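Local coordinates for ABC transporter, substrate-binding protein (Streptococcus pneumoniae, PDB 5G5Y) that captures fructooligosaccharides such as kestose, nystose and longer chains, but not sucrose, for import by the FusABC-MsmK ABC transporter, at residues Asp86-Asp89 with Lys90-Asn94; Ser389-Gly392 with Lys393-Met397; Arg448-Ala451 with Glu452-Asn456; Thr461-Asp464 with Asp465-Glu469. All blocks are in the same frame, centred on the assembly; numbering follows the deposited sequence.

Contact 1 (Asp86-Asp89 with Lys90-Asn94)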
loop_
_atom_site.group_PDB
_atom_site.type_symbol
_atom_site.label_atom_id
_atom_site.label_comp_id
_atom_site.label_asym_id
_atom_site.label_seq_id
_atom_site.Cartn_x
_atom_site.Cartn_y
_atom_site.Cartn_z
ATOM N N ASP A 86 20.781 -13.730 -14.570
ATOM C CA ASP A 86 21.761 -13.699 -15.685
ATOM C C ASP A 86 21.149 -13.046 -16.927
ATOM O O ASP A 86 21.845 -12.428 -17.709
ATOM C CB ASP A 86 22.258 -15.110 -16.041
ATOM C CG ASP A 86 23.126 -15.759 -14.921
ATOM O OD1 ASP A 86 23.703 -15.052 -14.056
ATOM O OD2 ASP A 86 23.253 -17.007 -14.910
ATOM N N LEU A 87 19.841 -13.213 -17.103
ATOM C CA LEU A 87 19.109 -12.611 -18.199
ATOM C C LEU A 87 19.042 -11.099 -18.003
ATOM O O LEU A 87 19.138 -10.340 -18.978
ATOM C CB LEU A 87 17.694 -13.201 -18.313
ATOM C CG LEU A 87 17.648 -14.699 -18.619
ATOM C CD1 LEU A 87 16.224 -15.189 -18.519
ATOM C CD2 LEU A 87 18.241 -15.019 -19.995
ATOM N N ILE A 88 18.928 -10.659 -16.742
ATOM C CA ILE A 88 18.935 -9.228 -16.453
ATOM C C ILE A 88 20.252 -8.615 -16.899
ATOM O O ILE A 88 20.286 -7.646 -17.676
ATOM C CB ILE A 88 18.674 -8.924 -14.972
ATOM C CG1 ILE A 88 17.250 -9.374 -14.620
ATOM C CG2 ILE A 88 18.891 -7.437 -14.674
ATOM C CD1 ILE A 88 16.922 -9.336 -13.128
ATOM N N ASP A 89 21.334 -9.183 -16.385
ATOM C CA ASP A 89 22.659 -8.716 -16.665
ATOM C C ASP A 89 22.989 -8.690 -18.165
ATOM O O ASP A 89 23.570 -7.735 -18.645
ATOM C CB ASP A 89 23.665 -9.623 -15.936
ATOM C CG ASP A 89 25.069 -9.048 -15.929
ATOM O OD1 ASP A 89 25.245 -7.861 -15.549
ATOM O OD2 ASP A 89 26.005 -9.776 -16.297
ATOM N N LYS A 90 22.632 -9.735 -18.886
ATOM C CA LYS A 90 23.025 -9.866 -20.299
ATOM C C LYS A 90 22.155 -9.050 -21.244
ATOM O O LYS A 90 22.637 -8.540 -22.255
ATOM C CB LYS A 90 22.921 -11.321 -20.753
ATOM C CG LYS A 90 24.041 -12.227 -20.320
ATOM C CD LYS A 90 23.940 -13.538 -21.102
ATOM C CE LYS A 90 24.292 -14.748 -20.269
ATOM N NZ LYS A 90 25.763 -14.903 -20.128
ATOM N N TYR A 91 20.866 -8.948 -20.935
ATOM C CA TYR A 91 19.886 -8.500 -21.951
ATOM C C TYR A 91 18.966 -7.355 -21.560
ATOM O O TYR A 91 18.074 -6.988 -22.357
ATOM C CB TYR A 91 19.004 -9.676 -22.390
ATOM C CG TYR A 91 19.759 -10.902 -22.881
ATOM C CD1 TYR A 91 20.699 -10.811 -23.925
ATOM C CD2 TYR A 91 19.511 -12.152 -22.336
ATOM C CE1 TYR A 91 21.390 -11.936 -24.369
ATOM C CE2 TYR A 91 20.215 -13.277 -22.762
ATOM C CZ TYR A 91 21.150 -13.149 -23.774
ATOM O OH TYR A 91 21.804 -14.286 -24.186
ATOM N N MET A 92 19.106 -6.828 -20.337
ATOM C CA MET A 92 18.057 -5.936 -19.833
ATOM C C MET A 92 18.603 -4.585 -19.333
ATOM O O MET A 92 18.538 -4.292 -18.134
ATOM C CB MET A 92 17.202 -6.654 -18.814
ATOM C CG MET A 92 16.621 -7.979 -19.295
ATOM S SD MET A 92 15.550 -8.724 -18.036
ATOM C CE MET A 92 14.094 -7.655 -18.175
ATOM N N PRO A 93 19.155 -3.755 -20.270
ATOM C CA PRO A 93 19.729 -2.461 -19.858
ATOM C C PRO A 93 18.751 -1.476 -19.163
ATOM O O PRO A 93 19.190 -0.683 -18.309
ATOM C CB PRO A 93 20.265 -1.857 -21.176
ATOM C CG PRO A 93 19.431 -2.498 -22.237
ATOM C CD PRO A 93 19.159 -3.897 -21.743
ATOM N N ASN A 94 17.466 -1.465 -19.540
ATOM C CA ASN A 94 16.511 -0.568 -18.851
ATOM C C ASN A 94 16.379 -0.943 -17.369
ATOM O O ASN A 94 16.456 -0.099 -16.502
ATOM C CB ASN A 94 15.114 -0.509 -19.531
ATOM C CG ASN A 94 15.163 0.011 -20.954
ATOM O OD1 ASN A 94 15.956 0.890 -21.261
ATOM N ND2 ASN A 94 14.316 -0.510 -21.819
#

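Contact 2 (Ser389-Gly392 with Lys393-Met397)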
loop_
_atom_site.group_PDB
_atom_site.type_symbol
_atom_site.label_atom_id
_atom_site.label_comp_id
_atom_site.label_asym_id
_atom_site.label_seq_id
_atom_site.Cartn_x
_atom_site.Cartn_y
_atom_site.Cartn_z
ATOM N N SER A 389 11.955 10.232 -9.573
ATOM C CA SER A 389 12.626 11.134 -10.519
ATOM C C SER A 389 11.910 11.343 -11.892
ATOM O O SER A 389 12.257 12.248 -12.643
ATOM C CB SER A 389 14.054 10.650 -10.772
ATOM O OG SER A 389 14.062 9.368 -11.353
ATOM N N TYR A 390 10.969 10.485 -12.248
ATOM C CA TYR A 390 10.303 10.580 -13.559
ATOM C C TYR A 390 9.284 11.740 -13.603
ATOM O O TYR A 390 8.933 12.204 -14.701
ATOM C CB TYR A 390 9.541 9.307 -13.898
ATOM C CG TYR A 390 10.352 8.051 -14.123
ATOM C CD1 TYR A 390 11.730 8.009 -13.915
ATOM C CD2 TYR A 390 9.734 6.900 -14.601
ATOM C CE1 TYR A 390 12.464 6.866 -14.150
ATOM C CE2 TYR A 390 10.452 5.746 -14.822
ATOM C CZ TYR A 390 11.811 5.714 -14.596
ATOM O OH TYR A 390 12.543 4.541 -14.808
ATOM N N TYR A 391 8.773 12.157 -12.430
ATOM C CA TYR A 391 7.697 13.151 -12.401
ATOM C C TYR A 391 8.244 14.487 -12.833
ATOM O O TYR A 391 9.306 14.881 -12.360
ATOM C CB TYR A 391 7.007 13.226 -11.033
ATOM C CG TYR A 391 6.421 11.897 -10.682
ATOM C CD1 TYR A 391 5.404 11.344 -11.448
ATOM C CD2 TYR A 391 6.901 11.170 -9.599
ATOM C CE1 TYR A 391 4.903 10.097 -11.157
ATOM C CE2 TYR A 391 6.395 9.916 -9.290
ATOM C CZ TYR A 391 5.396 9.390 -10.053
ATOM O OH TYR A 391 4.881 8.149 -9.763
ATOM N N GLY A 392 7.560 15.136 -13.786
ATOM C CA GLY A 392 8.032 16.396 -14.365
ATOM C C GLY A 392 9.047 16.242 -15.493
ATOM O O GLY A 392 9.539 17.252 -16.041
ATOM N N LYS A 393 9.399 15.006 -15.838
ATOM C CA LYS A 393 10.378 14.720 -16.891
ATOM C C LYS A 393 9.750 13.790 -17.923
ATOM O O LYS A 393 9.659 14.126 -19.108
ATOM C CB LYS A 393 11.639 14.107 -16.306
ATOM C CG LYS A 393 12.376 14.973 -15.301
ATOM C CD LYS A 393 13.793 14.451 -15.060
ATOM C CE LYS A 393 14.428 15.047 -13.793
ATOM N NZ LYS A 393 13.893 14.472 -12.507
ATOM N N VAL A 394 9.289 12.634 -17.456
ATOM C CA VAL A 394 8.622 11.606 -18.273
ATOM C C VAL A 394 7.109 11.755 -18.271
ATOM O O VAL A 394 6.443 11.483 -19.272
ATOM C CB VAL A 394 8.968 10.200 -17.715
ATOM C CG1 VAL A 394 8.313 9.078 -18.523
ATOM C CG2 VAL A 394 10.486 10.002 -17.653
ATOM N N THR A 395 6.546 12.124 -17.120
ATOM C CA THR A 395 5.148 12.114 -16.928
ATOM C C THR A 395 4.757 13.052 -15.798
ATOM O O THR A 395 5.563 13.361 -14.925
ATOM C CB THR A 395 4.672 10.666 -16.576
ATOM O OG1 THR A 395 3.261 10.645 -16.493
ATOM C CG2 THR A 395 5.265 10.175 -15.228
ATOM N N THR A 396 3.514 13.477 -15.826
ATOM C CA THR A 396 2.875 14.040 -14.659
ATOM C C THR A 396 2.493 12.958 -13.663
ATOM O O THR A 396 2.300 11.803 -14.015
ATOM C CB THR A 396 1.598 14.823 -15.049
ATOM O OG1 THR A 396 0.763 14.009 -15.875
ATOM C CG2 THR A 396 1.967 16.075 -15.787
ATOM N N MET A 397 2.362 13.365 -12.403
ATOM C CA MET A 397 1.725 12.562 -11.365
ATOM C C MET A 397 0.209 12.669 -11.446
ATOM O O MET A 397 -0.295 13.717 -11.697
ATOM C CB MET A 397 2.154 13.125 -10.008
ATOM C CG MET A 397 1.835 12.242 -8.851
ATOM S SD MET A 397 2.561 12.931 -7.359
ATOM C CE MET A 397 4.300 12.618 -7.593
HETATM O O HOH W 1 11.546 17.020 -12.495
#

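Contact 3 (Arg448-Ala451 with Glu452-Asn456)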
loop_
_atom_site.group_PDB
_atom_site.type_symbol
_atom_site.label_atom_id
_atom_site.label_comp_id
_atom_site.label_asym_id
_atom_site.label_seq_id
_atom_site.Cartn_x
_atom_site.Cartn_y
_atom_site.Cartn_z
ATOM N N ARG A 448 -8.409 -8.101 19.392
ATOM C CA ARG A 448 -9.470 -8.433 20.350
ATOM C C ARG A 448 -9.209 -7.746 21.700
ATOM O O ARG A 448 -10.099 -7.112 22.252
ATOM C CB ARG A 448 -9.606 -9.942 20.537
ATOM C CG ARG A 448 -10.753 -10.300 21.498
ATOM C CD ARG A 448 -10.983 -11.796 21.650
ATOM N NE ARG A 448 -9.898 -12.557 22.275
ATOM C CZ ARG A 448 -9.669 -12.680 23.588
ATOM N NH1 ARG A 448 -10.396 -12.028 24.501
ATOM N NH2 ARG A 448 -8.676 -13.474 24.002
ATOM N N LYS A 449 -7.987 -7.842 22.214
ATOM C CA LYS A 449 -7.664 -7.245 23.489
ATOM C C LYS A 449 -7.771 -5.720 23.413
ATOM O O LYS A 449 -8.322 -5.092 24.312
ATOM C CB LYS A 449 -6.267 -7.679 23.953
ATOM C CG LYS A 449 -6.158 -9.177 24.233
ATOM C CD LYS A 449 -7.161 -9.691 25.255
ATOM C CE LYS A 449 -7.065 -8.924 26.548
ATOM N NZ LYS A 449 -7.917 -9.558 27.573
ATOM N N ARG A 450 -7.293 -5.147 22.310
ATOM C CA ARG A 450 -7.368 -3.717 22.112
ATOM C C ARG A 450 -8.836 -3.223 22.158
ATOM O O ARG A 450 -9.134 -2.213 22.816
ATOM C CB ARG A 450 -6.645 -3.323 20.819
ATOM C CG ARG A 450 -6.337 -1.865 20.677
ATOM C CD ARG A 450 -5.887 -1.539 19.246
ATOM N NE ARG A 450 -6.982 -1.551 18.283
ATOM C CZ ARG A 450 -6.961 -0.982 17.069
ATOM N NH1 ARG A 450 -5.887 -0.347 16.621
ATOM N NH2 ARG A 450 -8.048 -1.019 16.320
ATOM N N ALA A 451 -9.728 -3.936 21.482
ATOM C CA ALA A 451 -11.141 -3.582 21.437
ATOM C C ALA A 451 -11.744 -3.717 22.851
ATOM O O ALA A 451 -12.492 -2.835 23.279
ATOM C CB ALA A 451 -11.873 -4.466 20.443
ATOM N N GLU A 452 -11.401 -4.801 23.562
ATOM C CA GLU A 452 -11.928 -5.052 24.920
ATOM C C GLU A 452 -11.492 -3.996 25.878
ATOM O O GLU A 452 -12.274 -3.555 26.723
ATOM C CB GLU A 452 -11.442 -6.394 25.486
ATOM C CG GLU A 452 -12.088 -7.598 24.845
ATOM C CD GLU A 452 -11.499 -8.932 25.336
ATOM O OE1 GLU A 452 -10.765 -8.944 26.364
ATOM O OE2 GLU A 452 -11.782 -9.976 24.663
ATOM N N TRP A 453 -10.234 -3.583 25.774
ATOM C CA TRP A 453 -9.727 -2.548 26.618
ATOM C C TRP A 453 -10.375 -1.216 26.410
ATOM O O TRP A 453 -10.386 -0.398 27.339
ATOM C CB TRP A 453 -8.222 -2.417 26.493
ATOM C CG TRP A 453 -7.507 -3.637 27.044
ATOM C CD1 TRP A 453 -7.880 -4.430 28.092
ATOM C CD2 TRP A 453 -6.275 -4.154 26.569
ATOM N NE1 TRP A 453 -6.945 -5.433 28.293
ATOM C CE2 TRP A 453 -5.934 -5.263 27.386
ATOM C CE3 TRP A 453 -5.395 -3.760 25.565
ATOM C CZ2 TRP A 453 -4.771 -5.984 27.197
ATOM C CZ3 TRP A 453 -4.223 -4.494 25.380
ATOM C CH2 TRP A 453 -3.912 -5.563 26.191
ATOM N N ILE A 454 -10.890 -0.975 25.210
ATOM C CA ILE A 454 -11.593 0.270 24.919
ATOM C C ILE A 454 -13.074 0.202 25.336
ATOM O O ILE A 454 -13.587 1.158 25.951
ATOM C CB ILE A 454 -11.478 0.631 23.426
ATOM C CG1 ILE A 454 -10.016 1.004 23.121
ATOM C CG2 ILE A 454 -12.430 1.790 23.068
ATOM C CD1 ILE A 454 -9.650 0.896 21.652
ATOM N N VAL A 455 -13.744 -0.890 24.987
ATOM C CA VAL A 455 -15.181 -1.004 25.212
ATOM C C VAL A 455 -15.474 -1.428 26.642
ATOM O O VAL A 455 -16.449 -0.963 27.204
ATOM C CB VAL A 455 -15.857 -1.945 24.223
ATOM C CG1 VAL A 455 -17.342 -2.087 24.537
ATOM C CG2 VAL A 455 -15.698 -1.414 22.797
ATOM N N ASN A 456 -14.648 -2.299 27.225
ATOM C CA ASN A 456 -14.856 -2.773 28.602
ATOM C C ASN A 456 -13.909 -2.095 29.607
ATOM O O ASN A 456 -14.294 -1.765 30.720
ATOM C CB ASN A 456 -14.717 -4.290 28.684
ATOM C CG ASN A 456 -14.886 -4.812 30.113
ATOM O OD1 ASN A 456 -15.968 -4.777 30.634
ATOM N ND2 ASN A 456 -13.807 -5.225 30.746
HETATM O O HOH W 2 -10.295 -11.328 27.662
#

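Contact 4 (Thr461-Asp464 with Asp465-Glu469)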
loop_
_atom_site.group_PDB
_atom_site.type_symbol
_atom_site.label_atom_id
_atom_site.label_comp_id
_atom_site.label_asym_id
_atom_site.label_seq_id
_atom_site.Cartn_x
_atom_site.Cartn_y
_atom_site.Cartn_z
ATOM N N THR A 461 -4.634 -3.947 34.630
ATOM C CA THR A 461 -4.484 -5.234 35.300
ATOM C C THR A 461 -4.145 -6.372 34.343
ATOM O O THR A 461 -3.461 -7.326 34.725
ATOM C CB THR A 461 -5.728 -5.539 36.172
ATOM O OG1 THR A 461 -5.833 -4.474 37.118
ATOM C CG2 THR A 461 -5.576 -6.834 36.921
ATOM N N GLU A 462 -4.585 -6.251 33.093
ATOM C CA GLU A 462 -4.471 -7.321 32.124
ATOM C C GLU A 462 -3.190 -7.234 31.282
ATOM O O GLU A 462 -2.861 -8.202 30.585
ATOM C CB GLU A 462 -5.680 -7.277 31.175
ATOM C CG GLU A 462 -6.984 -7.635 31.860
ATOM C CD GLU A 462 -8.188 -7.703 30.930
ATOM O OE1 GLU A 462 -8.026 -7.668 29.674
ATOM O OE2 GLU A 462 -9.307 -7.865 31.481
ATOM N N TRP A 463 -2.503 -6.091 31.353
ATOM C CA TRP A 463 -1.361 -5.812 30.467
ATOM C C TRP A 463 -0.242 -6.845 30.568
ATOM O O TRP A 463 0.214 -7.372 29.537
ATOM C CB TRP A 463 -0.852 -4.388 30.695
ATOM C CG TRP A 463 0.294 -3.970 29.797
ATOM C CD1 TRP A 463 1.595 -3.811 30.156
ATOM C CD2 TRP A 463 0.207 -3.639 28.410
ATOM N NE1 TRP A 463 2.338 -3.406 29.060
ATOM C CE2 TRP A 463 1.506 -3.292 27.981
ATOM C CE3 TRP A 463 -0.851 -3.600 27.480
ATOM C CZ2 TRP A 463 1.777 -2.917 26.666
ATOM C CZ3 TRP A 463 -0.586 -3.215 26.183
ATOM C CH2 TRP A 463 0.722 -2.875 25.786
ATOM N N ASP A 464 0.191 -7.148 31.792
ATOM C CA ASP A 464 1.323 -8.076 31.990
ATOM C C ASP A 464 1.002 -9.479 31.467
ATOM O O ASP A 464 1.834 -10.084 30.755
ATOM C CB ASP A 464 1.806 -8.111 33.456
ATOM C CG ASP A 464 2.656 -6.905 33.838
ATOM O OD1 ASP A 464 3.009 -6.065 32.968
ATOM O OD2 ASP A 464 2.993 -6.793 35.038
ATOM N N ASP A 465 -0.203 -9.980 31.729
ATOM C CA ASP A 465 -0.564 -11.315 31.195
ATOM C C ASP A 465 -0.682 -11.327 29.661
ATOM O O ASP A 465 -0.430 -12.338 29.007
ATOM C CB ASP A 465 -1.881 -11.842 31.761
ATOM C CG ASP A 465 -1.757 -12.354 33.200
ATOM O OD1 ASP A 465 -0.650 -12.511 33.713
ATOM O OD2 ASP A 465 -2.805 -12.605 33.818
ATOM N N TYR A 466 -1.127 -10.209 29.100
ATOM C CA TYR A 466 -1.220 -10.072 27.650
ATOM C C TYR A 466 0.139 -10.200 27.008
ATOM O O TYR A 466 0.276 -10.911 26.038
ATOM C CB TYR A 466 -1.872 -8.744 27.299
ATOM C CG TYR A 466 -1.558 -8.104 25.951
ATOM C CD1 TYR A 466 -2.287 -8.447 24.812
ATOM C CD2 TYR A 466 -0.616 -7.074 25.849
ATOM C CE1 TYR A 466 -2.057 -7.825 23.571
ATOM C CE2 TYR A 466 -0.381 -6.443 24.630
ATOM C CZ TYR A 466 -1.103 -6.813 23.498
ATOM O OH TYR A 466 -0.910 -6.166 22.324
ATOM N N LYS A 467 1.132 -9.506 27.548
ATOM C CA LYS A 467 2.491 -9.638 27.028
ATOM C C LYS A 467 3.012 -11.077 27.150
ATOM O O LYS A 467 3.627 -11.580 26.219
ATOM C CB LYS A 467 3.444 -8.669 27.714
ATOM C CG LYS A 467 3.157 -7.223 27.352
ATOM C CD LYS A 467 4.255 -6.279 27.831
ATOM C CE LYS A 467 4.367 -6.192 29.349
ATOM N NZ LYS A 467 5.541 -5.347 29.676
ATOM N N LYS A 468 2.686 -11.758 28.247
ATOM C CA LYS A 468 3.026 -13.175 28.384
ATOM C C LYS A 468 2.370 -14.056 27.308
ATOM O O LYS A 468 2.972 -15.017 26.811
ATOM C CB LYS A 468 2.608 -13.701 29.779
ATOM C CG LYS A 468 3.402 -13.114 30.933
ATOM C CD LYS A 468 2.929 -13.761 32.240
ATOM C CE LYS A 468 3.441 -13.056 33.486
ATOM N NZ LYS A 468 4.840 -12.598 33.310
ATOM N N GLU A 469 1.125 -13.742 26.977
ATOM C CA GLU A 469 0.382 -14.465 25.958
ATOM C C GLU A 469 1.042 -14.268 24.567
ATOM O O GLU A 469 1.172 -15.202 23.802
ATOM C CB GLU A 469 -1.067 -13.979 25.945
ATOM C CG GLU A 469 -2.036 -15.000 25.542
ATOM C CD GLU A 469 -2.071 -16.220 26.478
ATOM O OE1 GLU A 469 -1.763 -16.179 27.680
ATOM O OE2 GLU A 469 -2.513 -17.209 25.962
HETATM O O HOH W 3 -1.720 -9.151 33.902
HETATM O O HOH W 4 5.095 -2.831 28.249
HETATM O O HOH W 5 5.143 -4.793 32.327
#

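Contact 1 (Asp86-Asp89 with Lys90-Asn94)
Ile88 and Met92 form the tight side of this last turn of helix 85-91, with Ile88 CG1 lying 3.9 Å from Met92 SD. The Met92 chain runs straight past CG and then bends at the sulfur (chi3 74°), so that SD sits against Ile88 CA as well as CG1. Both side chains reach Phe119, and Met92 also touches Ile326 of helix 319-329, which makes this the buried flank. Leu87 borders it: its CD2 approaches the edge of the Tyr91 ring, close to the ring plane, 3.8 Å from CE2. Over one face of the same ring stands the neighbouring Lys90 CB, 3.6 Å above the plane.

The other flank is loose. Asp86, Asp89 and Lys90 are exposed, and their charged ends do not meet one another; Asp86 OD2 and Lys90 NZ remain 6.2 Å apart. Successive i to i+4 backbone bonds run on to Met92, with Lys90 N, Tyr91 N and Met92 N bonded to the carbonyls of Asp86, Leu87 and Ile88. The last, Met92 N to Ile88 O at 3.0 Å, is bent (136°) as the helix ends. Met92 then leaves helical geometry and serves as N-cap residue of helix 93-101, whose Asn94 N bonds to Asp327 OD2. The turn is therefore held by backbone hydrogen bonds and apolar contacts; at that separation the charges probably add little beyond a diffuse attraction.

Contact 2 (Ser389-Gly392 with Lys393-Met397)
Lys393 folds back over a type II beta turn, Tyr390 to Lys393, in the loop between strand 384-386 and helix 399-412. Gly392 takes the third position of that turn with positive phi (83°). Along Lys393, CB lies against Gly392 C and 3.7 Å from Tyr390 O. CG stays beside the Gly392 carbonyl, and CD and CE pass Ser389 O. A bend at the last torsion (chi4 75°) then turns Lys393 NZ onto Ser389 O, 2.8 Å away, in the carbonyl plane and on a lone pair. A water, accepting weakly from NZ, donates to Tyr391 O.

Tyr390 O takes two good backbone bonds: Val394 N comes in the carbonyl plane at 2.8 Å, and Lys393 N from above it. Thr395 N adds a weak third. Gly392 N donates to Thr395 O at 2.9 Å; this bond and the weak one from Thr395 N make the single beta bridge between Tyr391 and Thr395. Val394 CG2 packs beside Tyr390 CB.

The loop lies near the substrate site: the Tyr391 ring touches Trp340, a substrate-binding residue, and its hydroxyl bonds to the backbone oxygen of Glu124, a zinc ligand. The Met397 and Tyr391 side chains cross at about a right angle in a Met-aromatic contact. Met397 SD stands above the face, 5.0 Å from the Tyr391 centroid, and its CE makes the nearer CH-pi contact, 3.6 Å from Tyr391 CD2.

Contact 3 (Arg448-Ala451 with Glu452-Asn456)
Glu452 joins Arg448 and Lys449 in a salt-bridge network on the last turns of helix 429-455, the first arm of a helical hairpin with helix 459-472. The glutamate chain is extended beyond CG and reaches back one turn, CG passing Arg448 O. Its two oxygens divide the work. Glu452 OE2 meets the edge of the guanidinium, 2.5 Å from Arg448 NH1, a very short bond and not a straight one (138°); the guanidinium and carboxylate planes are turned 49° apart. Glu452 OE1 takes Lys449 NZ at 3.2 Å on its syn side, somewhat out of the carboxylate plane. A water donates to OE1 and accepts from both NH1 and NZ, closing the cluster.

Lys449 is bent at chi2 and chi3, which curls it over the Trp453 indole while NZ still reaches the glutamate. Lys449 CB stands 3.9 Å from the centroid of the Trp453 six-membered ring, a CH-pi contact over the face, and Lys449 CE lies 3.8 Å from Trp453 CZ2. Glu462 OE1 of the second arm takes a salt bridge from Lys449 NZ and a hydrogen bond from Trp453 NE1.

Ala451, whose CB packs against Phe248, contributes mainly through Ala451 O, to which Val455 N bonds nearly straight at 2.9 Å. The same face of the indole also carries Lys449 O, bonded to Trp453 N and 3.0 Å above the ring plane, offset toward the rim.

Contact 4 (Thr461-Asp464 with Asp465-Glu469)
The Trp463 indole has Tyr466 and Lys467 over one face. Tyr466 CD2 stands 3.8 Å above the plane and Lys467 CG somewhat higher, each offset toward the rim; a water lies at the indole edge, in plane, and accepts from NE1. The two aromatic rings are tilted 35° to each other, an oblique pair whose closest atoms are Trp463 CZ3 and Tyr466 CE2 at 3.6 Å. At the tyrosine edge, in plane, is Trp463 O. Lys228 adds a cation-pi contact to the indole, and Trp453 an edge-to-face pair with Tyr466. CG anti to the backbone N (chi1 -178°) brings the indole of Trp463 against the tyrosine. Helix 459-472 is the second arm of an antiparallel hairpin with helix 429-455; the tyrosine hydroxyl bonds to Ala222 O, within the loop of the second calcium site. Lys467 passes obliquely over the indole, its CE 3.5 Å from Trp463 NE1. Its NZ shares the water of NE1 and donates to another, which gives a hydrogen bond of 2.6 Å to Asp464 OD1. Aspartate and lysine lie side by side, Asp464 OD1 and Lys467 NZ 4.2 Å apart, beyond a salt bridge, with that water linking the two.

All four contacts are local and follow one another along the chain, so none nests in or crosses another. Contact 1 closes the end of helix 85-91 and turns into helix 93-101. Far along in sequence, contact 2 closes the loop leading into helix 399-412; its centre is about 25 Å from that of contact 1, with nearest atoms about 6 Å apart. Contacts 3 and 4 lie on the opposite side of the chain's centre from contact 2, on consecutive helices 429-455 and 459-472. These two touch directly: Trp453 CH2 packs 3.5 Å from Tyr466 CG, joining the arms of the hairpin near the second calcium site.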